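Local coordinates for protein CyaB (Pseudomonas aeruginosa, PDB 3R5G) that probably converts ATP to cyclic AMP as an adenylyl cyclase, the part described being its catalytic domain of the nucleotide cyclase family, at residues A80-S83 with M84-M88; D34-N37 with N38-E42. All blocks are in the same frame, centred on the assembly; numbering follows the deposited sequence.

Contact 1 (A80-S83 with M84-M88); sequences AAVS and MGIAM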
loop_
_atom_site.group_PDB
_atom_site.type_symbol
_atom_site.label_atom_id
_atom_site.label_comp_id
_atom_site.label_asym_id
_atom_site.label_seq_id
_atom_site.Cartn_x
_atom_site.Cartn_y
_atom_site.Cartn_z
ATOM N N ALA A 80 14.837 14.230 -11.600
ATOM C CA ALA A 80 14.223 14.874 -10.463
ATOM C C ALA A 80 13.771 13.897 -9.343
ATOM O O ALA A 80 14.027 14.118 -8.117
ATOM C CB ALA A 80 13.004 15.721 -10.957
ATOM N N ALA A 81 13.196 12.733 -9.786
ATOM C CA ALA A 81 12.702 11.784 -8.806
ATOM C C ALA A 81 13.932 11.234 -8.038
ATOM O O ALA A 81 13.845 11.060 -6.859
ATOM C CB ALA A 81 12.033 10.605 -9.532
ATOM N N VAL A 82 14.968 10.819 -8.737
ATOM C CA VAL A 82 16.115 10.198 -7.986
ATOM C C VAL A 82 16.823 11.223 -7.131
ATOM O O VAL A 82 17.284 10.879 -6.022
ATOM C CB VAL A 82 17.003 9.553 -9.021
ATOM C CG1 VAL A 82 18.276 8.850 -8.401
ATOM C CG2 VAL A 82 16.226 8.396 -9.683
ATOM N N SER A 83 16.965 12.457 -7.634
ATOM C CA SER A 83 17.601 13.535 -6.862
ATOM C C SER A 83 16.784 13.814 -5.646
ATOM O O SER A 83 17.356 14.065 -4.565
ATOM C CB SER A 83 17.790 14.812 -7.741
ATOM O OG SER A 83 18.603 14.493 -8.865
ATOM N N MET A 84 15.433 13.775 -5.726
ATOM C CA MET A 84 14.592 13.911 -4.558
ATOM C C MET A 84 14.907 12.809 -3.546
ATOM O O MET A 84 15.074 13.065 -2.332
ATOM C CB MET A 84 13.166 13.884 -5.067
ATOM C CG MET A 84 12.179 13.924 -3.927
ATOM S SD MET A 84 10.499 13.437 -4.304
ATOM C CE MET A 84 10.865 11.651 -4.537
ATOM N N GLY A 85 15.048 11.584 -4.049
ATOM C CA GLY A 85 15.375 10.499 -3.104
ATOM C C GLY A 85 16.724 10.678 -2.428
ATOM O O GLY A 85 16.802 10.436 -1.215
ATOM N N ILE A 86 17.735 11.138 -3.183
ATOM C CA ILE A 86 19.049 11.427 -2.608
ATOM C C ILE A 86 18.911 12.451 -1.465
ATOM O O ILE A 86 19.468 12.303 -0.361
ATOM C CB ILE A 86 20.028 11.864 -3.624
ATOM C CG1 ILE A 86 20.429 10.653 -4.527
ATOM C CG2 ILE A 86 21.272 12.563 -2.980
ATOM C CD1 ILE A 86 21.115 11.076 -5.842
ATOM N N ALA A 87 18.113 13.503 -1.787
ATOM C CA ALA A 87 17.897 14.512 -0.821
ATOM C C ALA A 87 17.161 14.068 0.408
ATOM O O ALA A 87 17.439 14.532 1.544
ATOM C CB ALA A 87 17.140 15.689 -1.531
ATOM N N MET A 88 16.145 13.199 0.286
ATOM C CA MET A 88 15.428 12.661 1.407
ATOM C C MET A 88 16.347 11.818 2.259
ATOM O O MET A 88 16.234 11.882 3.487
ATOM C CB MET A 88 14.237 11.829 0.918
ATOM C CG MET A 88 13.137 12.684 0.256
ATOM S SD MET A 88 11.881 11.597 -0.435
ATOM C CE MET A 88 10.532 12.780 -0.619
#

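Contact 2 (D34-N37 with N38-E42); sequences DLLN and NYLNE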
loop_
_atom_site.group_PDB
_atom_site.type_symbol
_atom_site.label_atom_id
_atom_site.label_comp_id
_atom_site.label_asym_id
_atom_site.label_seq_id
_atom_site.Cartn_x
_atom_site.Cartn_y
_atom_site.Cartn_z
ATOM N N ASP A 34 3.456 12.646 16.537
ATOM C CA ASP A 34 4.291 13.774 16.202
ATOM C C ASP A 34 5.524 13.353 15.331
ATOM O O ASP A 34 5.858 14.109 14.412
ATOM C CB ASP A 34 4.788 14.436 17.512
ATOM C CG ASP A 34 3.721 15.199 18.224
ATOM O OD1 ASP A 34 2.767 15.698 17.571
ATOM O OD2 ASP A 34 3.894 15.372 19.467
ATOM N N LEU A 35 6.155 12.248 15.642
ATOM C CA LEU A 35 7.313 11.759 14.872
ATOM C C LEU A 35 6.893 11.385 13.443
ATOM O O LEU A 35 7.533 11.852 12.521
ATOM C CB LEU A 35 7.939 10.608 15.574
ATOM C CG LEU A 35 9.145 10.041 14.764
ATOM C CD1 LEU A 35 10.066 9.657 15.763
ATOM C CD2 LEU A 35 8.814 8.827 13.865
ATOM N N LEU A 36 5.823 10.593 13.296
ATOM C CA LEU A 36 5.375 10.302 11.898
ATOM C C LEU A 36 4.980 11.593 11.158
ATOM O O LEU A 36 5.265 11.769 9.927
ATOM C CB LEU A 36 4.204 9.308 11.892
ATOM C CG LEU A 36 3.544 8.949 10.555
ATOM C CD1 LEU A 36 4.657 8.358 9.607
ATOM C CD2 LEU A 36 2.455 7.870 10.795
ATOM N N ASN A 37 4.150 12.512 11.747
ATOM C CA ASN A 37 3.707 13.650 11.031
ATOM C C ASN A 37 4.865 14.619 10.659
ATOM O O ASN A 37 4.800 15.228 9.591
ATOM C CB ASN A 37 2.546 14.377 11.800
ATOM C CG ASN A 37 1.280 13.538 11.862
ATOM O OD1 ASN A 37 1.204 12.517 11.253
ATOM N ND2 ASN A 37 0.329 13.909 12.720
ATOM N N ASN A 38 5.835 14.742 11.576
ATOM C CA ASN A 38 7.034 15.556 11.302
ATOM C C ASN A 38 7.760 15.003 10.065
ATOM O O ASN A 38 8.047 15.770 9.152
ATOM C CB ASN A 38 7.940 15.566 12.508
ATOM C CG ASN A 38 9.255 16.347 12.272
ATOM O OD1 ASN A 38 9.248 17.447 11.729
ATOM N ND2 ASN A 38 10.332 15.814 12.789
ATOM N N TYR A 39 7.945 13.707 10.095
ATOM C CA TYR A 39 8.574 12.998 8.945
ATOM C C TYR A 39 7.810 13.198 7.666
ATOM O O TYR A 39 8.357 13.605 6.661
ATOM C CB TYR A 39 8.689 11.510 9.262
ATOM C CG TYR A 39 9.147 10.730 8.041
ATOM C CD1 TYR A 39 10.520 10.722 7.615
ATOM C CD2 TYR A 39 8.222 9.979 7.296
ATOM C CE1 TYR A 39 10.918 10.049 6.430
ATOM C CE2 TYR A 39 8.616 9.263 6.139
ATOM C CZ TYR A 39 9.968 9.341 5.705
ATOM O OH TYR A 39 10.434 8.687 4.589
ATOM N N LEU A 40 6.484 12.949 7.684
ATOM C CA LEU A 40 5.726 13.088 6.472
ATOM C C LEU A 40 5.695 14.557 5.977
ATOM O O LEU A 40 5.708 14.835 4.806
ATOM C CB LEU A 40 4.297 12.537 6.697
ATOM C CG LEU A 40 4.227 11.032 6.882
ATOM C CD1 LEU A 40 2.771 10.634 7.295
ATOM C CD2 LEU A 40 4.707 10.191 5.659
ATOM N N ASN A 41 5.650 15.524 6.920
ATOM C CA ASN A 41 5.643 16.923 6.527
ATOM C C ASN A 41 7.005 17.298 5.875
ATOM O O ASN A 41 7.014 17.928 4.850
ATOM C CB ASN A 41 5.443 17.807 7.776
ATOM C CG ASN A 41 4.936 19.165 7.412
ATOM O OD1 ASN A 41 3.974 19.334 6.664
ATOM N ND2 ASN A 41 5.687 20.174 7.842
ATOM N N GLU A 42 8.082 16.765 6.478
ATOM C CA GLU A 42 9.441 17.075 5.905
ATOM C C GLU A 42 9.620 16.440 4.560
ATOM O O GLU A 42 10.069 17.088 3.634
ATOM C CB GLU A 42 10.588 16.632 6.784
ATOM C CG GLU A 42 10.652 17.434 8.128
ATOM C CD GLU A 42 11.006 18.896 7.852
ATOM O OE1 GLU A 42 12.116 19.142 7.337
ATOM O OE2 GLU A 42 10.162 19.806 8.068
#

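Contact 1 (A80-S83 with M84-M88)
The amide of Met84 gives its hydrogen to the carbonyl oxygen of Ala80, with Met84 N and Ala80 O 2.8 Å apart and the N-H pointing at the acceptor within about 23° of straight. The same oxygen also has Met84 CB close by, at 3.2 Å from Ala80 O. Gly85, Ile86 and Ala87 repeat the i to i+4 pattern onto Ala81, Val82 and Ser83. These are regular alpha-helical turns of helix 74-100, which packs on the sheet of the cyclase catalytic domain, with Met84 meeting Phe13, Val64 and Phe66 on strands 6-18 and 61-66. The Met84 chain runs out extended and then bends at its last torsion (chi3 70°), turning the methyl back until CE lies 3.8 Å from Ala81 O. Two residues on, Ile86 has CG1 beside its own backbone N (chi1 -71°), which sets CG1 3.5 Å from Val82 O and sends CD1 alongside the valine, 4.4 Å from Val82 CG1, a loose apolar touch. Ser83 is the exception among these apolar groups: its hydroxyl OG hydrogen-bonds Val79 O one turn back, while Ala87 CB lies 3.4 Å from Ser83 O and both residues lean on Tyr50 of helix 29-50.

Contact 2 (D34-N37 with N38-E42)
Residues Asp34 to Glu42 form about two and a half turns of right-handed alpha helix, in which the amides of Asn38, Tyr39, Leu40 and Asn41 bond back to the carbonyls of Asp34, Leu35, Leu36 and Asn37. The straightest of the four joins Leu40 N to Leu36 O at 2.8 Å, with 167° at the hydrogen. Over this bond the two leucines meet: their branches slant across each other, Leu36 CG lying 3.8 Å from Leu40 CD1. Leu36 CD1 closes in on the branch point of the other, 3.8 Å from Leu40 CG. Leu40 CG itself stands beside its own backbone N (chi1 -69°), a setting that leads it back over the preceding turn, 3.3 Å from Leu36 O. That oxygen also lies at the edge of the Tyr39 ring, near its plane, while the tyrosine extends away (chi1 172°) to Ser15 and Ile17 of strand 6-18 and Met92 of helix 74-100. The leucine pair also reaches the second subunit, Leu36 on its Phe124 and Leu40 on its Gly125, an association expected of class III cyclases, whose catalytic domains work as dimers. Beside it Asn37 and Asn41, one turn apart, present their carboxamides, and the CB of Asn41 lies 3.2 Å from Asn37 O. Asn37 accepts from Gly125 N of the second subunit through OD1 and donates through ND2 to Asn123 O of that subunit; Asn41 OD1 takes Asp127 N of the same subunit. With its oxygen and nitrogen both bonded, the Asn37 amide has a defined flip, and the three hydrogen bonds, all to backbone atoms of the partner, depend on its main-chain course there.

Contacts 1 and 2 show one helical pattern serving two surroundings. Contact 1, on helix 74-100, is buried within its own subunit and touches no other chain; contact 2, on helix 29-50, is only partly buried and bonds and packs directly against the second subunit. Their centres are about 18 Å apart and they do not touch, yet the two helices pack together and both lean on strand 6-18. Chemistry follows place: 80-88 holds mostly buried alanines, methionines, valine and isoleucine, with a serine hydroxyl returned to the backbone, whereas 34-42 turns Leu35 and Tyr39 to its own subunit and brings Leu36, Leu40, Asn37 and Asn41 to the partner, combining apolar contact with amide hydrogen bonds.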